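Putative acetyltransferase (Nocardia farcinica, PDB 3D9W) probably transfers acetyl groups to arylamine substrates, as an acetyltransferase of the arylamine N-acetyltransferase family. Local coordinates at residues H45-P50 with G142-Y147; I25-E30 with R39-R44. All blocks are in the same frame, centred on the assembly; numbering follows the deposited sequence.

Overall arrangement
Both contacts use helix 35-48, one after the other along the chain. Contact 2 comes first: the turn and loop after helix 18-25 pack on residues 39-44. In contact 1, residues 45-50 meet the loop 142-147 between strands 132-135 and 147-148. Their centres are about 10 Å apart. Contact 1 is the deeper, about 8 Å from the centre of the chain against about 16 Å. Its loop also packs on helix segment 39-44: P143 O is 3.5 Å from V42 CG1. By family analogy D136, in the DVGFG sequence after strand 132-135, is probably the Asp of the Cys-His-Asp triad. P143 packs on it, which puts contact 1 beside the probable active site.

Contact 1. Residues H45-P50 with G142-Y147; sequences HTTAIP and GPLRPY
T46 OG1 is gripped by its own helix while it packs on L144. The hydroxyl hydrogen-bonds with V42 O and Y43 O one turn back, so its polar needs are met within helix 35-48. Towards L144 it makes plain van der Waals contact, 3.3 Å from L144 CA and 3.5 Å from L144 CB. The two side chains run at about a right angle. A chi1 of 53° turns T46 OG1 back over the helix backbone toward those two carbonyls and leaves T46 CG2 to face P143 O, 3.6 Å away. CG2 also reaches G142 CA at 4.3 Å. The hydroxyl lies against L144 and the methyl against the G142-P143 corner.

This is where the last turn of helix 35-48 rests on the loop that joins strands 132-135 and 147-148 of the antiparallel sheet. A cis peptide before P143 and a positive phi at G142 bend the loop here, and G142 CA, P143 O and L144 CA all come up against T46. L144 CA is 5.6 Å from T46 CA, the closest CA pair across the two segments. Next to T46, the methyl CG2 of T47 makes a looser contact, 4.4 Å from L144 CB. The T47 hydroxyl binds Y43 O, so it too is served by the helix. T47 O and G142 O each accept from an arginine on a beta strand, R226 and R190 respectively. H45 O accepts from both A48 N (3.1 Å) and I49 N (3.0 Å).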
loop_
_atom_site.group_PDB
_atom_site.type_symbol
_atom_site.label_atom_id
_atom_site.label_comp_id
_atom_site.label_asym_id
_atom_site.label_seq_id
_atom_site.Cartn_x
_atom_site.Cartn_y
_atom_site.Cartn_z
ATOM N N HIS A 45 -9.431 2.488 4.547
ATOM C CA HIS A 45 -8.632 1.424 3.939
ATOM C C HIS A 45 -7.237 1.331 4.536
ATOM O O HIS A 45 -6.825 0.272 4.996
ATOM C CB HIS A 45 -8.530 1.649 2.421
ATOM C CG HIS A 45 -7.915 0.505 1.667
ATOM N ND1 HIS A 45 -8.551 -0.119 0.616
ATOM C CD2 HIS A 45 -6.713 -0.106 1.790
ATOM C CE1 HIS A 45 -7.769 -1.063 0.124
ATOM N NE2 HIS A 45 -6.648 -1.075 0.818
ATOM N N THR A 46 -6.505 2.432 4.528
ATOM C CA THR A 46 -5.156 2.407 5.064
ATOM C C THR A 46 -5.096 2.008 6.521
ATOM O O THR A 46 -4.093 1.459 6.962
ATOM C CB THR A 46 -4.462 3.763 4.899
ATOM O OG1 THR A 46 -5.292 4.796 5.450
ATOM C CG2 THR A 46 -4.187 4.031 3.422
ATOM N N THR A 47 -6.162 2.273 7.273
ATOM C CA THR A 47 -6.167 1.934 8.701
ATOM C C THR A 47 -6.914 0.652 9.032
ATOM O O THR A 47 -6.973 0.242 10.190
ATOM C CB THR A 47 -6.753 3.079 9.566
ATOM O OG1 THR A 47 -8.132 3.275 9.251
ATOM C CG2 THR A 47 -5.997 4.368 9.313
ATOM N N ALA A 48 -7.467 0.013 8.007
ATOM C CA ALA A 48 -8.211 -1.218 8.196
ATOM C C ALA A 48 -7.497 -2.449 7.640
ATOM O O ALA A 48 -7.394 -3.471 8.325
ATOM C CB ALA A 48 -9.589 -1.090 7.561
ATOM N N ILE A 49 -6.998 -2.348 6.408
ATOM C CA ILE A 49 -6.342 -3.477 5.747
ATOM C C ILE A 49 -4.884 -3.713 6.139
ATOM O O ILE A 49 -4.079 -2.788 6.105
ATOM C CB ILE A 49 -6.389 -3.303 4.209
ATOM C CG1 ILE A 49 -7.811 -2.948 3.766
ATOM C CG2 ILE A 49 -5.918 -4.578 3.524
ATOM C CD1 ILE A 49 -8.846 -3.969 4.157
ATOM N N PRO A 50 -4.530 -4.956 6.526
ATOM C CA PRO A 50 -3.149 -5.270 6.906
ATOM C C PRO A 50 -2.215 -5.313 5.683
ATOM O O PRO A 50 -2.662 -5.429 4.544
ATOM C CB PRO A 50 -3.276 -6.648 7.566
ATOM C CG PRO A 50 -4.643 -6.662 8.093
ATOM C CD PRO A 50 -5.426 -6.037 6.962
ATOM N N GLY A 142 0.328 4.415 5.251
ATOM C CA GLY A 142 -0.437 5.552 4.796
ATOM C C GLY A 142 0.228 6.120 3.567
ATOM O O GLY A 142 0.946 5.401 2.878
ATOM N N PRO A 143 0.029 7.410 3.266
ATOM C CA PRO A 143 -0.780 8.387 3.999
ATOM C C PRO A 143 -2.236 7.975 4.151
ATOM O O PRO A 143 -2.811 7.393 3.240
ATOM C CB PRO A 143 -0.636 9.638 3.151
ATOM C CG PRO A 143 0.712 9.508 2.616
ATOM C CD PRO A 143 0.747 8.076 2.171
ATOM N N LEU A 144 -2.831 8.292 5.300
ATOM C CA LEU A 144 -4.235 7.955 5.554
ATOM C C LEU A 144 -5.238 8.959 4.973
ATOM O O LEU A 144 -6.411 8.947 5.328
ATOM C CB LEU A 144 -4.479 7.770 7.055
ATOM C CG LEU A 144 -3.907 8.798 8.029
ATOM C CD1 LEU A 144 -4.568 10.151 7.810
ATOM C CD2 LEU A 144 -4.131 8.308 9.453
ATOM N N ARG A 145 -4.752 9.819 4.077
ATOM C CA ARG A 145 -5.562 10.825 3.376
ATOM C C ARG A 145 -4.819 11.047 2.079
ATOM O O ARG A 145 -3.595 10.969 2.048
ATOM C CB ARG A 145 -5.624 12.162 4.129
ATOM C CG ARG A 145 -6.098 12.061 5.574
ATOM C CD ARG A 145 -7.256 12.987 5.847
ATOM N NE ARG A 145 -8.549 12.337 5.655
ATOM C CZ ARG A 145 -9.318 11.882 6.643
ATOM N NH1 ARG A 145 -8.919 12.000 7.901
ATOM N NH2 ARG A 145 -10.500 11.335 6.372
ATOM N N PRO A 146 -5.541 11.317 0.989
ATOM C CA PRO A 146 -4.842 11.536 -0.274
ATOM C C PRO A 146 -4.087 12.860 -0.250
ATOM O O PRO A 146 -4.469 13.793 0.453
ATOM C CB PRO A 146 -5.975 11.539 -1.287
ATOM C CG PRO A 146 -7.089 12.182 -0.514
ATOM C CD PRO A 146 -6.993 11.507 0.831
ATOM N N TYR A 147 -2.994 12.934 -0.995
ATOM C CA TYR A 147 -2.241 14.170 -1.065
ATOM C C TYR A 147 -2.358 14.731 -2.475
ATOM O O TYR A 147 -2.246 14.003 -3.457
ATOM C CB TYR A 147 -0.775 13.956 -0.678
ATOM C CG TYR A 147 -0.014 12.926 -1.473
ATOM C CD1 TYR A 147 -0.027 11.583 -1.108
ATOM C CD2 TYR A 147 0.790 13.309 -2.545
ATOM C CE1 TYR A 147 0.750 10.652 -1.782
ATOM C CE2 TYR A 147 1.568 12.390 -3.227
ATOM C CZ TYR A 147 1.548 11.063 -2.840
ATOM O OH TYR A 147 2.341 10.161 -3.511
#

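Contact 2. Residues I25-E30 with R39-R44; sequences IGFAGE and RELVYR
F27 and L41 form the tight part of this contact. L41 CD2 lies over one face of the F27 ring, 3.8 Å from its centroid and 29° off the ring normal, a CH-pi contact. F27 CG is anti to the backbone N (chi1 -169°), which swings the ring back to the helix although CB starts out away from it. L22 of helix 18-25 packs on both F27 and L41. The E40 carboxylate lies close to the same ring, its plane only slightly turned from the ring plane, with E40 OE2 3.4 Å from F27 CD1.

I25 completes this side. Its CG1 lies 3.6 Å from R44 CB, and the two side chains cross at about a right angle. G26, with positive phi, is the C-prime residue of a Schellman motif that ends helix 18-25, with F27 N directed to L22 O in that motif. The turn brings the chain across residues 40-44 of helix 35-48.

The outer side is polar and more open. E40 OE2 accepts two donors there. A28 N meets its syn side at 3.0 Å, in a bent bond with an angle of 138°. R44 NE meets its anti side, also at 3.0 Å, as part of a salt bridge within the helix. E40 OE2 lies in the plane of the R44 guanidinium, so the bridge probably fixes how that group is turned. G26 O sits 3.0 Å above the guanidinium plane of R44, displaced from its centre, and makes no hydrogen bond with R44 NE. A28 is exposed to solvent.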
loop_
_atom_site.group_PDB
_atom_site.type_symbol
_atom_site.label_atom_id
_atom_site.label_comp_id
_atom_site.label_asym_id
_atom_site.label_seq_id
_atom_site.Cartn_x
_atom_site.Cartn_y
_atom_site.Cartn_z
ATOM N N ILE A 25 -14.002 -1.934 5.452
ATOM C CA ILE A 25 -13.105 -0.851 5.853
ATOM C C ILE A 25 -13.797 0.125 6.779
ATOM O O ILE A 25 -13.160 0.988 7.378
ATOM C CB ILE A 25 -12.559 -0.074 4.644
ATOM C CG1 ILE A 25 -13.678 0.745 3.989
ATOM C CG2 ILE A 25 -11.910 -1.051 3.662
ATOM C CD1 ILE A 25 -13.201 1.602 2.818
ATOM N N GLY A 26 -15.113 -0.012 6.885
ATOM C CA GLY A 26 -15.872 0.855 7.768
ATOM C C GLY A 26 -16.299 2.181 7.176
ATOM O O GLY A 26 -16.372 3.187 7.877
ATOM N N PHE A 27 -16.582 2.200 5.883
ATOM C CA PHE A 27 -17.010 3.441 5.268
ATOM C C PHE A 27 -18.369 3.826 5.856
ATOM O O PHE A 27 -19.146 2.961 6.256
ATOM C CB PHE A 27 -17.124 3.277 3.757
ATOM C CG PHE A 27 -17.306 4.575 3.035
ATOM C CD1 PHE A 27 -16.305 5.544 3.063
ATOM C CD2 PHE A 27 -18.488 4.853 2.366
ATOM C CE1 PHE A 27 -16.482 6.770 2.440
ATOM C CE2 PHE A 27 -18.673 6.078 1.741
ATOM C CZ PHE A 27 -17.669 7.040 1.778
ATOM N N ALA A 28 -18.669 5.115 5.916
ATOM C CA ALA A 28 -19.951 5.520 6.467
ATOM C C ALA A 28 -20.473 6.834 5.895
ATOM O O ALA A 28 -21.499 7.359 6.346
ATOM C CB ALA A 28 -19.849 5.607 7.982
ATOM N N GLY A 29 -19.778 7.359 4.894
ATOM C CA GLY A 29 -20.196 8.616 4.302
ATOM C C GLY A 29 -21.049 8.485 3.053
ATOM O O GLY A 29 -21.472 7.390 2.687
ATOM N N GLU A 30 -21.300 9.620 2.402
ATOM C CA GLU A 30 -22.100 9.669 1.181
ATOM C C GLU A 30 -21.423 8.923 0.044
ATOM O O GLU A 30 -20.236 9.133 -0.221
ATOM C CB GLU A 30 -22.338 11.122 0.761
ATOM C CG GLU A 30 -22.435 11.309 -0.746
ATOM C CD GLU A 30 -22.985 12.659 -1.137
ATOM O OE1 GLU A 30 -22.352 13.686 -0.785
ATOM O OE2 GLU A 30 -24.053 12.686 -1.793
ATOM N N ARG A 39 -11.413 11.332 0.868
ATOM C CA ARG A 39 -10.629 11.501 2.081
ATOM C C ARG A 39 -10.973 10.451 3.126
ATOM O O ARG A 39 -10.161 10.165 3.997
ATOM C CB ARG A 39 -10.827 12.901 2.663
ATOM C CG ARG A 39 -9.988 13.986 1.995
ATOM C CD ARG A 39 -10.319 15.350 2.586
ATOM N NE ARG A 39 -10.253 15.368 4.055
ATOM C CZ ARG A 39 -9.169 15.673 4.768
ATOM N NH1 ARG A 39 -8.032 15.998 4.159
ATOM N NH2 ARG A 39 -9.228 15.648 6.095
ATOM N N GLU A 40 -12.171 9.870 3.040
ATOM C CA GLU A 40 -12.557 8.839 4.005
ATOM C C GLU A 40 -12.217 7.447 3.493
ATOM O O GLU A 40 -11.851 6.568 4.262
ATOM C CB GLU A 40 -14.047 8.890 4.322
ATOM C CG GLU A 40 -14.376 8.183 5.628
ATOM C CD GLU A 40 -15.844 7.844 5.748
ATOM O OE1 GLU A 40 -16.679 8.701 5.367
ATOM O OE2 GLU A 40 -16.159 6.728 6.229
ATOM N N LEU A 41 -12.347 7.251 2.190
ATOM C CA LEU A 41 -12.031 5.969 1.598
ATOM C C LEU A 41 -10.579 5.644 1.914
ATOM O O LEU A 41 -10.269 4.562 2.409
ATOM C CB LEU A 41 -12.247 6.023 0.087
ATOM C CG LEU A 41 -13.699 6.182 -0.383
ATOM C CD1 LEU A 41 -13.767 6.213 -1.914
ATOM C CD2 LEU A 41 -14.526 5.019 0.144
ATOM N N VAL A 42 -9.694 6.598 1.646
ATOM C CA VAL A 42 -8.271 6.417 1.900
ATOM C C VAL A 42 -7.953 6.124 3.362
ATOM O O VAL A 42 -7.144 5.249 3.681
ATOM C CB VAL A 42 -7.488 7.658 1.475
ATOM C CG1 VAL A 42 -6.011 7.467 1.764
ATOM C CG2 VAL A 42 -7.718 7.912 0.005
ATOM N N TYR A 43 -8.595 6.864 4.248
ATOM C CA TYR A 43 -8.388 6.701 5.673
ATOM C C TYR A 43 -8.842 5.325 6.180
ATOM O O TYR A 43 -8.086 4.615 6.848
ATOM C CB TYR A 43 -9.130 7.823 6.397
ATOM C CG TYR A 43 -9.001 7.821 7.898
ATOM C CD1 TYR A 43 -9.707 6.903 8.677
ATOM C CD2 TYR A 43 -8.211 8.769 8.545
ATOM C CE1 TYR A 43 -9.639 6.930 10.068
ATOM C CE2 TYR A 43 -8.133 8.811 9.933
ATOM C CZ TYR A 43 -8.855 7.888 10.690
ATOM O OH TYR A 43 -8.813 7.943 12.065
ATOM N N ARG A 44 -10.073 4.950 5.853
ATOM C CA ARG A 44 -10.626 3.670 6.286
ATOM C C ARG A 44 -9.778 2.491 5.834
ATOM O O ARG A 44 -9.459 1.608 6.628
ATOM C CB ARG A 44 -12.047 3.495 5.739
ATOM C CG ARG A 44 -13.043 4.543 6.180
ATOM C CD ARG A 44 -13.144 4.596 7.683
ATOM N NE ARG A 44 -14.248 5.443 8.122
ATOM C CZ ARG A 44 -14.497 5.739 9.393
ATOM N NH1 ARG A 44 -13.716 5.252 10.348
ATOM N NH2 ARG A 44 -15.521 6.524 9.704
#